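Local coordinates for sugar kinase MJ0406 (Methanococcus jannaschii, PDB 2C49), which phosphorylates a broad range of nucleosides, with inosine, guanosine and cytidine preferred, using ATP as its best phosphate donor and magnesium or manganese as cofactor, at residues Ile8-His13 / Asn47-Ile52; Asn21-Pro26 / Thr103-Asn108; Arg207-Ile212 / Tyr223-Lys228. All blocks are in the same frame, centred on the assembly; numbering follows the deposited sequence.

Contact 1 of 3, residues Ile8-His13 / Asn47-Ile52. With ADN (adenosine), chain C.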
loop_
_atom_site.group_PDB
_atom_site.type_symbol
_atom_site.label_atom_id
_atom_site.label_comp_id
_atom_site.label_asym_id
_atom_site.label_seq_id
_atom_site.Cartn_x
_atom_site.Cartn_y
_atom_site.Cartn_z
ATOM N N ILE A 8 30.874 -10.226 -2.615
ATOM C CA ILE A 8 30.395 -9.294 -1.606
ATOM C C ILE A 8 29.173 -9.890 -0.951
ATOM O O ILE A 8 28.282 -10.388 -1.647
ATOM C CB ILE A 8 30.078 -7.916 -2.217
ATOM C CG1 ILE A 8 31.332 -7.325 -2.902
ATOM C CG2 ILE A 8 29.518 -6.915 -1.134
ATOM C CD1 ILE A 8 31.068 -6.111 -3.853
ATOM N N THR A 9 29.128 -9.832 0.373
ATOM C CA THR A 9 27.908 -10.207 1.095
ATOM C C THR A 9 27.104 -8.936 1.354
ATOM O O THR A 9 27.667 -7.925 1.789
ATOM C CB THR A 9 28.284 -10.840 2.465
ATOM O OG1 THR A 9 29.047 -12.033 2.248
ATOM C CG2 THR A 9 27.025 -11.350 3.182
ATOM N N CYS A 10 25.804 -8.991 1.078
ATOM C CA CYS A 10 24.871 -7.887 1.361
ATOM C C CYS A 10 23.916 -8.398 2.451
ATOM O O CYS A 10 23.325 -9.486 2.338
ATOM C CB CYS A 10 24.092 -7.502 0.097
ATOM S SG CYS A 10 25.179 -6.805 -1.176
ATOM N N VAL A 11 23.844 -7.645 3.529
ATOM C CA VAL A 11 23.024 -7.965 4.695
ATOM C C VAL A 11 22.010 -6.885 4.855
ATOM O O VAL A 11 22.373 -5.708 4.837
ATOM C CB VAL A 11 23.866 -8.004 5.985
ATOM C CG1 VAL A 11 22.979 -8.407 7.204
ATOM C CG2 VAL A 11 25.037 -8.997 5.836
ATOM N N GLY A 12 20.734 -7.275 5.048
ATOM C CA GLY A 12 19.670 -6.278 5.227
ATOM C C GLY A 12 18.431 -6.709 4.453
ATOM O O GLY A 12 18.323 -7.847 3.939
ATOM N N HIS A 13 17.506 -5.786 4.305
ATOM C CA HIS A 13 16.192 -6.126 3.765
ATOM C C HIS A 13 16.177 -6.525 2.304
ATOM O O HIS A 13 16.821 -5.885 1.458
ATOM C CB HIS A 13 15.254 -4.923 3.883
ATOM C CG HIS A 13 15.032 -4.462 5.292
ATOM N ND1 HIS A 13 14.432 -5.249 6.256
ATOM C CD2 HIS A 13 15.298 -3.272 5.882
ATOM C CE1 HIS A 13 14.343 -4.556 7.379
ATOM N NE2 HIS A 13 14.893 -3.369 7.182
ATOM N N ASN A 47 18.808 -4.970 -3.458
ATOM C CA ASN A 47 19.039 -4.050 -4.586
ATOM C C ASN A 47 20.552 -4.016 -4.886
ATOM O O ASN A 47 20.989 -4.052 -6.041
ATOM C CB ASN A 47 18.608 -2.629 -4.213
ATOM C CG ASN A 47 17.101 -2.419 -4.196
ATOM O OD1 ASN A 47 16.307 -3.202 -4.783
ATOM N ND2 ASN A 47 16.681 -1.321 -3.521
ATOM N N THR A 48 21.341 -3.918 -3.812
ATOM C CA THR A 48 22.799 -3.864 -3.914
ATOM C C THR A 48 23.349 -5.191 -4.417
ATOM O O THR A 48 24.223 -5.204 -5.306
ATOM C CB THR A 48 23.438 -3.484 -2.555
ATOM O OG1 THR A 48 22.793 -2.308 -2.052
ATOM C CG2 THR A 48 24.874 -2.987 -2.764
ATOM N N ALA A 49 22.841 -6.290 -3.869
ATOM C CA ALA A 49 23.324 -7.607 -4.297
ATOM C C ALA A 49 23.070 -7.860 -5.806
ATOM O O ALA A 49 23.951 -8.374 -6.521
ATOM C CB ALA A 49 22.710 -8.685 -3.455
ATOM N N VAL A 50 21.882 -7.477 -6.280
ATOM C CA VAL A 50 21.551 -7.530 -7.715
ATOM C C VAL A 50 22.436 -6.593 -8.571
ATOM O O VAL A 50 22.923 -7.008 -9.620
ATOM C CB VAL A 50 20.019 -7.246 -7.979
ATOM C CG1 VAL A 50 19.696 -7.313 -9.488
ATOM C CG2 VAL A 50 19.182 -8.279 -7.259
ATOM N N GLY A 51 22.644 -5.343 -8.149
ATOM C CA GLY A 51 23.522 -4.432 -8.915
ATOM C C GLY A 51 24.962 -4.911 -8.988
ATOM O O GLY A 51 25.611 -4.840 -10.022
ATOM N N ILE A 52 25.454 -5.462 -7.874
ATOM C CA ILE A 52 26.793 -6.039 -7.837
ATOM C C ILE A 52 26.915 -7.161 -8.872
ATOM O O ILE A 52 27.849 -7.162 -9.686
ATOM C CB ILE A 52 27.111 -6.514 -6.397
ATOM C CG1 ILE A 52 27.233 -5.330 -5.437
ATOM C CG2 ILE A 52 28.389 -7.336 -6.370
ATOM C CD1 ILE A 52 27.280 -5.749 -3.921
HETATM O "O5'" ADN C . 17.140 2.023 -0.839
HETATM C "C5'" ADN C . 15.897 1.951 -1.536
HETATM C "C4'" ADN C . 15.122 0.796 -0.896
HETATM O "O4'" ADN C . 14.943 0.955 0.512
HETATM C "C3'" ADN C . 13.804 0.252 -1.490
HETATM O "O3'" ADN C . 13.924 -0.854 -2.383
HETATM C "C2'" ADN C . 12.894 -0.066 -0.288
HETATM O "O2'" ADN C . 12.563 -1.445 -0.145
HETATM C "C1'" ADN C . 13.733 0.319 0.929
HETATM N N9 ADN C . 13.076 1.080 1.966
HETATM C C8 ADN C . 12.218 2.122 1.843
HETATM N N7 ADN C . 11.865 2.586 3.081
HETATM C C5 ADN C . 12.532 1.869 3.989
HETATM C C6 ADN C . 12.691 1.737 5.441
HETATM N N6 ADN C . 12.028 2.588 6.203
HETATM N N1 ADN C . 13.494 0.788 5.981
HETATM C C2 ADN C . 14.220 -0.075 5.232
HETATM N N3 ADN C . 14.171 -0.042 3.892
HETATM C C4 ADN C . 13.307 0.907 3.249
#

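Contact 2 of 3, residues Asn21-Pro26 / Thr103-Asn108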
loop_
_atom_site.group_PDB
_atom_site.type_symbol
_atom_site.label_atom_id
_atom_site.label_comp_id
_atom_site.label_asym_id
_atom_site.label_seq_id
_atom_site.Cartn_x
_atom_site.Cartn_y
_atom_site.Cartn_z
ATOM N N ASN A 21 4.543 8.628 -7.686
ATOM C CA ASN A 21 4.783 10.026 -8.002
ATOM C C ASN A 21 3.583 10.838 -7.587
ATOM O O ASN A 21 2.430 10.508 -7.948
ATOM C CB ASN A 21 4.984 10.201 -9.500
ATOM C CG ASN A 21 6.337 9.761 -9.948
ATOM O OD1 ASN A 21 7.282 10.543 -9.932
ATOM N ND2 ASN A 21 6.448 8.498 -10.367
ATOM N N VAL A 22 3.858 11.868 -6.792
ATOM C CA VAL A 22 2.858 12.849 -6.394
ATOM C C VAL A 22 3.455 14.232 -6.660
ATOM O O VAL A 22 4.674 14.374 -6.756
ATOM C CB VAL A 22 2.367 12.662 -4.905
ATOM C CG1 VAL A 22 1.794 11.223 -4.665
ATOM C CG2 VAL A 22 3.462 12.934 -3.901
ATOM N N GLU A 23 2.606 15.243 -6.820
ATOM C CA GLU A 23 3.094 16.593 -7.009
ATOM C C GLU A 23 3.626 17.110 -5.673
ATOM O O GLU A 23 4.729 17.645 -5.592
ATOM C CB GLU A 23 1.978 17.494 -7.561
ATOM C CG GLU A 23 2.348 18.175 -8.864
ATOM C CD GLU A 23 2.062 17.304 -10.073
ATOM O OE1 GLU A 23 0.925 17.360 -10.589
ATOM O OE2 GLU A 23 2.972 16.566 -10.505
ATOM N N LYS A 24 2.824 16.932 -4.636
ATOM C CA LYS A 24 3.161 17.312 -3.282
ATOM C C LYS A 24 2.690 16.169 -2.400
ATOM O O LYS A 24 1.736 15.457 -2.758
ATOM C CB LYS A 24 2.450 18.618 -2.877
ATOM C CG LYS A 24 2.002 19.499 -4.046
ATOM C CD LYS A 24 1.394 20.816 -3.564
ATOM C CE LYS A 24 -0.077 20.922 -3.948
ATOM N NZ LYS A 24 -0.623 22.300 -3.746
ATOM N N PHE A 25 3.369 15.986 -1.271
ATOM C CA PHE A 25 2.988 14.980 -0.286
ATOM C C PHE A 25 1.651 15.338 0.365
ATOM O O PHE A 25 1.422 16.502 0.692
ATOM C CB PHE A 25 4.042 14.911 0.810
ATOM C CG PHE A 25 5.413 14.538 0.326
ATOM C CD1 PHE A 25 6.526 15.252 0.758
ATOM C CD2 PHE A 25 5.596 13.428 -0.512
ATOM C CE1 PHE A 25 7.820 14.886 0.340
ATOM C CE2 PHE A 25 6.869 13.054 -0.934
ATOM C CZ PHE A 25 7.987 13.781 -0.511
ATOM N N PRO A 26 0.775 14.353 0.574
ATOM C CA PRO A 26 -0.546 14.607 1.177
ATOM C C PRO A 26 -0.408 15.106 2.611
ATOM O O PRO A 26 0.524 14.711 3.323
ATOM C CB PRO A 26 -1.182 13.222 1.190
ATOM C CG PRO A 26 -0.030 12.323 1.227
ATOM C CD PRO A 26 0.968 12.930 0.280
ATOM N N THR A 103 7.322 9.966 -4.082
ATOM C CA THR A 103 8.244 10.933 -4.621
ATOM C C THR A 103 7.480 12.193 -5.054
ATOM O O THR A 103 6.575 12.111 -5.879
ATOM C CB THR A 103 8.971 10.324 -5.836
ATOM O OG1 THR A 103 9.595 9.083 -5.459
ATOM C CG2 THR A 103 10.116 11.198 -6.226
ATOM N N ASP A 104 7.858 13.349 -4.518
ATOM C CA ASP A 104 7.212 14.602 -4.910
ATOM C C ASP A 104 7.899 15.218 -6.131
ATOM O O ASP A 104 8.878 14.653 -6.633
ATOM C CB ASP A 104 7.046 15.565 -3.719
ATOM C CG ASP A 104 8.320 16.357 -3.368
ATOM O OD1 ASP A 104 9.374 16.243 -4.040
ATOM O OD2 ASP A 104 8.330 17.153 -2.402
ATOM N N LYS A 105 7.388 16.370 -6.588
ATOM C CA LYS A 105 7.819 16.999 -7.844
ATOM C C LYS A 105 9.269 17.485 -7.820
ATOM O O LYS A 105 9.884 17.682 -8.877
ATOM C CB LYS A 105 6.871 18.146 -8.231
ATOM C CG LYS A 105 7.086 19.423 -7.440
ATOM C CD LYS A 105 5.929 20.405 -7.585
ATOM C CE LYS A 105 6.095 21.566 -6.608
ATOM N NZ LYS A 105 4.795 22.251 -6.341
ATOM N N ASP A 106 9.798 17.680 -6.611
ATOM C CA ASP A 106 11.186 18.099 -6.402
ATOM C C ASP A 106 12.049 16.883 -6.008
ATOM O O ASP A 106 13.127 17.046 -5.429
ATOM C CB ASP A 106 11.278 19.184 -5.310
ATOM C CG ASP A 106 10.423 20.411 -5.600
ATOM O OD1 ASP A 106 10.519 20.974 -6.718
ATOM O OD2 ASP A 106 9.657 20.913 -4.744
ATOM N N ASN A 107 11.562 15.679 -6.330
ATOM C CA ASN A 107 12.179 14.398 -5.938
ATOM C C ASN A 107 12.642 14.251 -4.475
ATOM O O ASN A 107 13.600 13.521 -4.167
ATOM C CB ASN A 107 13.285 13.947 -6.921
ATOM C CG ASN A 107 12.813 13.922 -8.374
ATOM O OD1 ASN A 107 11.891 13.191 -8.733
ATOM N ND2 ASN A 107 13.454 14.729 -9.213
ATOM N N ASN A 108 11.959 14.946 -3.574
ATOM C CA ASN A 108 11.920 14.521 -2.182
ATOM C C ASN A 108 11.128 13.211 -2.101
ATOM O O ASN A 108 10.220 12.982 -2.907
ATOM C CB ASN A 108 11.266 15.600 -1.315
ATOM C CG ASN A 108 11.999 16.935 -1.400
ATOM O OD1 ASN A 108 13.188 17.019 -1.099
ATOM N ND2 ASN A 108 11.289 17.982 -1.818
#

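Contact 3 of 3, residues Arg207-Ile212 / Tyr223-Lys228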
loop_
_atom_site.group_PDB
_atom_site.type_symbol
_atom_site.label_atom_id
_atom_site.label_comp_id
_atom_site.label_asym_id
_atom_site.label_seq_id
_atom_site.Cartn_x
_atom_site.Cartn_y
_atom_site.Cartn_z
ATOM N N ARG A 207 37.529 6.595 13.068
ATOM C CA ARG A 207 37.019 5.232 13.188
ATOM C C ARG A 207 36.959 4.442 11.888
ATOM O O ARG A 207 37.122 3.226 11.894
ATOM C CB ARG A 207 35.620 5.224 13.817
ATOM C CG ARG A 207 35.656 5.556 15.263
ATOM C CD ARG A 207 34.777 6.713 15.628
ATOM N NE ARG A 207 34.796 6.978 17.058
ATOM C CZ ARG A 207 35.118 8.166 17.565
ATOM N NH1 ARG A 207 35.445 9.167 16.745
ATOM N NH2 ARG A 207 35.112 8.348 18.872
ATOM N N VAL A 208 36.690 5.122 10.788
ATOM C CA VAL A 208 36.485 4.444 9.503
ATOM C C VAL A 208 37.597 4.800 8.540
ATOM O O VAL A 208 38.314 5.768 8.773
ATOM C CB VAL A 208 35.106 4.785 8.848
ATOM C CG1 VAL A 208 33.943 4.486 9.809
ATOM C CG2 VAL A 208 35.072 6.241 8.316
ATOM N N ASP A 209 37.738 4.013 7.481
ATOM C CA ASP A 209 38.689 4.279 6.389
ATOM C C ASP A 209 38.175 5.262 5.356
ATOM O O ASP A 209 38.942 6.048 4.783
ATOM C CB ASP A 209 39.103 2.969 5.704
ATOM C CG ASP A 209 39.810 2.024 6.659
ATOM O OD1 ASP A 209 40.718 2.468 7.363
ATOM O OD2 ASP A 209 39.514 0.820 6.800
ATOM N N ALA A 210 36.876 5.225 5.105
ATOM C CA ALA A 210 36.292 6.126 4.112
ATOM C C ALA A 210 34.879 6.443 4.521
ATOM O O ALA A 210 34.143 5.552 4.917
ATOM C CB ALA A 210 36.329 5.505 2.702
ATOM N N LEU A 211 34.519 7.721 4.423
ATOM C CA LEU A 211 33.168 8.152 4.733
ATOM C C LEU A 211 32.650 8.647 3.401
ATOM O O LEU A 211 33.237 9.549 2.813
ATOM C CB LEU A 211 33.215 9.306 5.760
ATOM C CG LEU A 211 31.967 10.202 5.952
ATOM C CD1 LEU A 211 30.748 9.396 6.468
ATOM C CD2 LEU A 211 32.211 11.463 6.851
ATOM N N ILE A 212 31.580 8.062 2.903
ATOM C CA ILE A 212 31.016 8.518 1.619
ATOM C C ILE A 212 29.681 9.188 1.848
ATOM O O ILE A 212 28.750 8.548 2.330
ATOM C CB ILE A 212 30.859 7.330 0.603
ATOM C CG1 ILE A 212 32.213 6.629 0.377
ATOM C CG2 ILE A 212 30.266 7.855 -0.770
ATOM C CD1 ILE A 212 32.576 5.470 1.417
ATOM N N TYR A 223 35.466 11.098 1.884
ATOM C CA TYR A 223 36.451 11.594 2.845
ATOM C C TYR A 223 37.299 10.439 3.329
ATOM O O TYR A 223 36.758 9.417 3.723
ATOM C CB TYR A 223 35.726 12.174 4.053
ATOM C CG TYR A 223 34.808 13.303 3.748
ATOM C CD1 TYR A 223 33.439 13.110 3.643
ATOM C CD2 TYR A 223 35.310 14.584 3.567
ATOM C CE1 TYR A 223 32.580 14.199 3.371
ATOM C CE2 TYR A 223 34.474 15.661 3.313
ATOM C CZ TYR A 223 33.118 15.470 3.202
ATOM O OH TYR A 223 32.310 16.570 2.931
ATOM N N THR A 224 38.622 10.575 3.273
ATOM C CA THR A 224 39.499 9.604 3.937
ATOM C C THR A 224 40.337 10.405 4.934
ATOM O O THR A 224 40.245 11.653 4.981
ATOM C CB THR A 224 40.444 8.902 2.940
ATOM O OG1 THR A 224 41.360 9.874 2.409
ATOM C CG2 THR A 224 39.666 8.374 1.685
ATOM N N LYS A 225 41.164 9.698 5.705
ATOM C CA LYS A 225 42.063 10.352 6.656
ATOM C C LYS A 225 42.999 11.336 5.949
ATOM O O LYS A 225 43.400 12.356 6.514
ATOM C CB LYS A 225 42.843 9.303 7.458
ATOM C CG LYS A 225 42.129 8.819 8.738
ATOM C CD LYS A 225 41.244 7.558 8.515
ATOM C CE LYS A 225 41.707 6.394 9.403
ATOM N NZ LYS A 225 40.601 5.779 10.174
ATOM N N ASP A 226 43.288 11.062 4.679
ATOM C CA ASP A 226 44.214 11.877 3.925
ATOM C C ASP A 226 43.589 12.997 3.117
ATOM O O ASP A 226 44.185 14.069 2.979
ATOM C CB ASP A 226 45.028 10.991 2.985
ATOM C CG ASP A 226 45.798 9.924 3.720
ATOM O OD1 ASP A 226 46.423 10.252 4.758
ATOM O OD2 ASP A 226 45.816 8.736 3.337
ATOM N N LYS A 227 42.413 12.755 2.548
ATOM C CA LYS A 227 41.910 13.673 1.533
ATOM C C LYS A 227 40.407 13.728 1.362
ATOM O O LYS A 227 39.668 12.897 1.862
ATOM C CB LYS A 227 42.570 13.396 0.169
ATOM C CG LYS A 227 42.582 11.951 -0.287
ATOM C CD LYS A 227 43.533 11.812 -1.468
ATOM C CE LYS A 227 44.071 10.409 -1.637
ATOM N NZ LYS A 227 43.401 9.699 -2.776
ATOM N N LYS A 228 39.971 14.719 0.602
ATOM C CA LYS A 228 38.553 14.891 0.341
ATOM C C LYS A 228 38.439 14.731 -1.159
ATOM O O LYS A 228 39.121 15.428 -1.905
ATOM C CB LYS A 228 38.146 16.295 0.824
ATOM C CG LYS A 228 36.706 16.687 0.603
ATOM C CD LYS A 228 36.575 18.200 0.731
ATOM C CE LYS A 228 35.122 18.656 0.718
ATOM N NZ LYS A 228 35.083 20.173 0.641
HETATM O O HOH W 1 41.381 6.819 5.397
#

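Contact 1 of 3, residues Ile8-His13 / Asn47-Ile52
Cys-10 and Ala-49 mark the closest backbone approach of strand 8-11 and helix 47-52, whose short axes pass 8.3 Å apart and run nearly antiparallel at 158°. Cys-10 lies at the middle of the contact: its side chain is directed toward the helix, and SG lies 3.6 Å from CD1 of Ile-52 and 3.9 Å from CB of Ala-49. With SG anti to its own carbonyl carbon (chi1 -66°), the sulfur also comes up to CB and CG2 of Thr-48. Ile-52 reaches the strand with the end of its longer branch, CD1 lying 3.8 Å from CG2 of Ile-8, and the two isoleucines cross at a slant. All these groups are buried, and helix 245-258 closes over the same seam through Leu-254, Val-258 and Ser-255. The hydroxyl of Thr-48 turns back to the carbonyl of Ala-44, one helical turn earlier. At the substrate end of the segments, Asn-47 ND2 donates to O3' of adenosine at 3.0 Å (151° at the hydrogen) and also to Asp-247, while its OD1 is held by Gln-284. His-13 brings CD2 to within 3.4 Å of adenosine C2. A parallel strand next to the main sheet's outermost one, backed by a helix whose first turn supplies the substrate-binding Asn-47, belongs to the Rossmann-like core of the PfkB (ribokinase) fold beside its nucleoside site.

Contact 2 of 3, residues Asn21-Pro26 / Thr103-Asn108
Phe-25 lays its ring over Asp-104, whose CB makes a CH-pi contact 3.9 Å from the ring centroid, offset toward the rim. The carboxylate runs on along the same side, nearly parallel to the ring (19°) but displaced past its rim, with OD2 near CE1. At the ring edge CZ meets the carbonyl O of Asn-108 at 3.4 Å. Beside this aromatic contact the backbones pair as short parallel neighbours: Val-22 N donates to Thr-103 O over 2.9 Å in an almost straight bond (177°), and Asp-104 CA offers a CA-H to Val-22 O. Further on, Lys-105 N reaches Glu-23 O at 3.1 Å from above its carbonyl plane, and the first carbons of the lysine chain pass alongside that oxygen. What fixes the carboxylate is the turn that follows it. With CG between backbone N and carbonyl carbon (chi1 80°), Asp-104 folds over its own loop, where OD1 takes the amides of Asp-106 and Asn-108 from opposite faces of its plane, and OD2 receives Asn-108 ND2 at 3.1 Å on its syn lone pair. Outside the segments, Thr-103 OG1 is hydrogen-bonded to Gln-109, a residue that binds ATP. Asn-108 OD1 accepts from Asn-29 of the second subunit, while Phe-25 packs on that subunit's Pro-28. Asp-104 thus forms an Asx turn within a type I beta turn, closing the hairpin between strands 98-103 and 109-114 in the four-stranded sheet that forms the lid of this fold and, as in ribokinase, takes part in the dimer contact.

Contact 3 of 3, residues Arg207-Ile212 / Tyr223-Lys228
Tyr-223 turns the edge of its ring to Leu-211, whose carbonyl O lies near the ring plane, 3.7 Å from CD1. The same CD1 is met by Leu-211 CD2 at 3.8 Å, the two side chains lying side by side and pointing the same way. At the root of these side chains the backbones form an antiparallel hydrogen-bonded pair: Leu-211 N to Tyr-223 O and Tyr-223 N to Leu-211 O are both 2.9 Å, each donor in the carbonyl plane. Past the pair, a water bridges Asp-209 O and Lys-225 N. Lys-225 bends at three torsions to curl back over the other segment, so that NZ meets Val-208 O at 2.7 Å from above its carbonyl plane and also bonds Leu-205 O. Thr-224 OG1, set between backbone N and carbonyl carbon (chi1 66°), accepts the amides of Asp-226 and Lys-227, an ST motif that shapes the turn. An alanine here has no OG1, and the amides of Asp-226 and Lys-227, left without their shared acceptor, would probably hold the turn less firmly. Strand 210-214 is bonded on its other edge to strand 182-185, where Leu-183 and Met-185 meet Leu-211; helix 201-205 meets Leu-211 through Tyr-204 and Leu-205 and Tyr-223 through Ile-201 and Leu-205, and helix 170-177 reaches Val-208 through Ile-177.

In the fold
Contacts 1 and 3 belong to the same large mixed sheet: strand 7-11 sits one place in from one margin, while strand 210-214 ends the parallel run and is followed by the antiparallel strands 220-223 and 228-231. Their centres are 23 Å apart. Contact 2 lies in the loops at the end of the separate four-stranded sheet, its centre 28 Å from that of contact 1 and 34 Å from that of contact 3. Along the chain contacts 1 and 2 interleave, because lid strands are inserted between strand 7-11 and helix 44-54; contact 3 follows both. Adenosine is held where core and lid meet, by residues of both, consistent with a lid closing over the substrate.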